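Local coordinates for mitotic checkpoint control protein kinase BUB1 (Drosophila melanogaster, PDB 6JKK) that probably binds ATP and acts as a protein kinase of the mitotic checkpoint at the kinetochore, this chain being its kinase domain, at residues H161-Q165 and P193-D197. Numbering follows the deposited sequence.
Sequences HLSCQ and PICAD
Ile194 lays its CG2 methyl over one face of the His161 imidazole, a CH-pi contact 3.6 Å from the ring centroid and 22° off the ring normal. Ile194 CG2 sits toward the rim, 3.3 Å from His161 CE1. With CG anti to its own backbone N (chi1 -161°), His161 sends the ring off helix 156-175 to the loop, and its NE2 ends among loop carbonyls, 2.9 Å from Cys195 O. At the other nitrogen, Gln165 NE2, one turn along the helix, donates to His161 ND1 (2.9 Å, 146° at the hydrogen). That donor lies in the ring plane, a geometry that should restrain the ring's rotation; Gln165 OE1 in turn accepts from Ser202 N. The other branch of the isoleucine, Ile194 CG1, meets Leu162 CD2 at 4.2 Å, the two side chains crossing at about a right angle. Ile332 of helix 325-339 touches both His161 and Ile194. Were this histidine an alanine, the CG2 methyl of Ile194 would probably lose the face it lies on, and Gln165 NE2 its acceptor ND1. This is C-lobe packing of the protein kinase fold, joining helix αE (156-175) to the loop between β7 (188-190) and β8 (203-205).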
ATOM      1  N   HIS A 161     -15.016   7.811  -0.527  1.00 12.21           N
ATOM      2  CA  HIS A 161     -15.132   6.619  -1.376  1.00 14.97           C
ATOM      3  C   HIS A 161     -13.812   5.855  -1.428  1.00 20.92           C
ATOM      4  O   HIS A 161     -13.780   4.620  -1.282  1.00 14.18           O
ATOM      5  CB  HIS A 161     -15.570   7.023  -2.787  1.00 13.62           C
ATOM      6  CG  HIS A 161     -16.139   5.896  -3.601  1.00 18.62           C
ATOM      7  ND1 HIS A 161     -15.371   4.854  -4.068  1.00 21.22           N
ATOM      8  CD2 HIS A 161     -17.397   5.669  -4.048  1.00 21.79           C
ATOM      9  CE1 HIS A 161     -16.132   4.022  -4.759  1.00 24.65           C
ATOM     10  NE2 HIS A 161     -17.365   4.497  -4.765  1.00 24.77           N
ATOM     11  N   LEU A 162     -12.722   6.592  -1.638  1.00 17.89           N
ATOM     12  CA  LEU A 162     -11.389   6.005  -1.678  1.00 17.48           C
ATOM     13  C   LEU A 162     -10.970   5.453  -0.313  1.00 15.10           C
ATOM     14  O   LEU A 162     -10.311   4.425  -0.239  1.00 13.97           O
ATOM     15  CB  LEU A 162     -10.362   7.036  -2.164  1.00 15.58           C
ATOM     16  CG  LEU A 162     -10.463   7.503  -3.615  1.00 16.87           C
ATOM     17  CD1 LEU A 162      -9.409   8.565  -3.922  1.00 15.88           C
ATOM     18  CD2 LEU A 162     -10.314   6.315  -4.560  1.00 18.10           C
ATOM     19  N   SER A 163     -11.352   6.137   0.761  1.00 11.40           N
ATOM     20  CA  SER A 163     -11.047   5.670   2.113  1.00 14.02           C
ATOM     21  C   SER A 163     -11.760   4.358   2.437  1.00 15.76           C
ATOM     22  O   SER A 163     -11.208   3.477   3.104  1.00 14.45           O
ATOM     23  CB  SER A 163     -11.440   6.735   3.136  1.00 17.13           C
ATOM     24  OG  SER A 163     -10.670   7.904   2.954  1.00 17.91           O
ATOM     25  N   CYS A 164     -12.997   4.243   1.973  1.00 12.75           N
ATOM     26  CA  CYS A 164     -13.782   3.038   2.175  1.00 14.21           C
ATOM     27  C   CYS A 164     -13.090   1.866   1.495  1.00 20.05           C
ATOM     28  O   CYS A 164     -13.033   0.759   2.036  1.00 15.58           O
ATOM     29  CB  CYS A 164     -15.182   3.233   1.595  1.00 26.88           C
ATOM     30  SG  CYS A 164     -16.374   1.961   2.063  1.00 27.97           S
ATOM     31  N   GLN A 165     -12.567   2.112   0.300  1.00 14.37           N
ATOM     32  CA  GLN A 165     -11.842   1.083  -0.431  1.00 14.64           C
ATOM     33  C   GLN A 165     -10.552   0.688   0.271  1.00 13.46           C
ATOM     34  O   GLN A 165     -10.246  -0.502   0.389  1.00 12.03           O
ATOM     35  CB  GLN A 165     -11.516   1.555  -1.847  1.00 13.75           C
ATOM     36  CG  GLN A 165     -12.721   1.744  -2.748  1.00 14.42           C
ATOM     37  CD  GLN A 165     -12.316   2.225  -4.126  1.00 20.87           C
ATOM     38  OE1 GLN A 165     -11.446   1.634  -4.760  1.00 17.22           O
ATOM     39  NE2 GLN A 165     -12.925   3.313  -4.586  1.00 17.59           N
ATOM     40  N   PRO A 193     -10.933   3.843 -13.266  1.00 23.44           N
ATOM     41  CA  PRO A 193     -11.783   4.895 -12.690  1.00 24.60           C
ATOM     42  C   PRO A 193     -12.683   4.346 -11.579  1.00 24.43           C
ATOM     43  O   PRO A 193     -12.837   3.135 -11.471  1.00 22.07           O
ATOM     44  CB  PRO A 193     -12.623   5.352 -13.887  1.00 23.68           C
ATOM     45  CG  PRO A 193     -11.791   5.009 -15.093  1.00 24.19           C
ATOM     46  CD  PRO A 193     -11.098   3.735 -14.730  1.00 21.29           C
ATOM     47  N   ILE A 194     -13.246   5.223 -10.755  1.00 21.93           N
ATOM     48  CA  ILE A 194     -14.147   4.803  -9.676  1.00 29.16           C
ATOM     49  C   ILE A 194     -15.552   4.526 -10.219  1.00 30.38           C
ATOM     50  O   ILE A 194     -15.985   5.208 -11.141  1.00 28.41           O
ATOM     51  CB  ILE A 194     -14.232   5.898  -8.575  1.00 39.10           C
ATOM     52  CG1 ILE A 194     -12.934   5.974  -7.785  1.00 48.43           C
ATOM     53  CG2 ILE A 194     -15.331   5.618  -7.591  1.00 39.94           C
ATOM     54  CD1 ILE A 194     -11.904   6.813  -8.421  1.00 54.42           C
ATOM     55  N   CYS A 195     -16.244   3.521  -9.670  1.00 35.43           N
ATOM     56  CA  CYS A 195     -17.689   3.366  -9.884  1.00 38.84           C
ATOM     57  C   CYS A 195     -18.440   3.936  -8.690  1.00 42.16           C
ATOM     58  O   CYS A 195     -17.926   3.953  -7.574  1.00 46.97           O
ATOM     59  CB  CYS A 195     -18.098   1.903 -10.061  1.00 39.78           C
ATOM     60  SG  CYS A 195     -16.753   0.752 -10.341  1.00 62.71           S
ATOM     61  N   ALA A 196     -19.665   4.393  -8.923  1.00 51.33           N
ATOM     62  CA  ALA A 196     -20.493   4.949  -7.855  1.00 56.10           C
ATOM     63  C   ALA A 196     -20.739   3.989  -6.681  1.00 55.53           C
ATOM     64  O   ALA A 196     -21.078   4.428  -5.579  1.00 60.83           O
ATOM     65  CB  ALA A 196     -21.809   5.441  -8.422  1.00 60.92           C
ATOM     66  N   ASP A 197     -20.586   2.689  -6.924  1.00 47.95           N
ATOM     67  CA  ASP A 197     -20.738   1.676  -5.882  1.00 48.00           C
ATOM     68  C   ASP A 197     -19.468   1.609  -5.036  1.00 39.51           C
ATOM     69  O   ASP A 197     -18.400   1.314  -5.549  1.00 43.29           O
ATOM     70  CB  ASP A 197     -21.034   0.317  -6.525  1.00 56.10           C
ATOM     71  CG  ASP A 197     -20.961  -0.829  -5.541  1.00 63.14           C
ATOM     72  OD1 ASP A 197     -20.544  -1.940  -5.945  1.00 56.43           O
ATOM     73  OD2 ASP A 197     -21.326  -0.620  -4.365  1.00 67.23           O
TER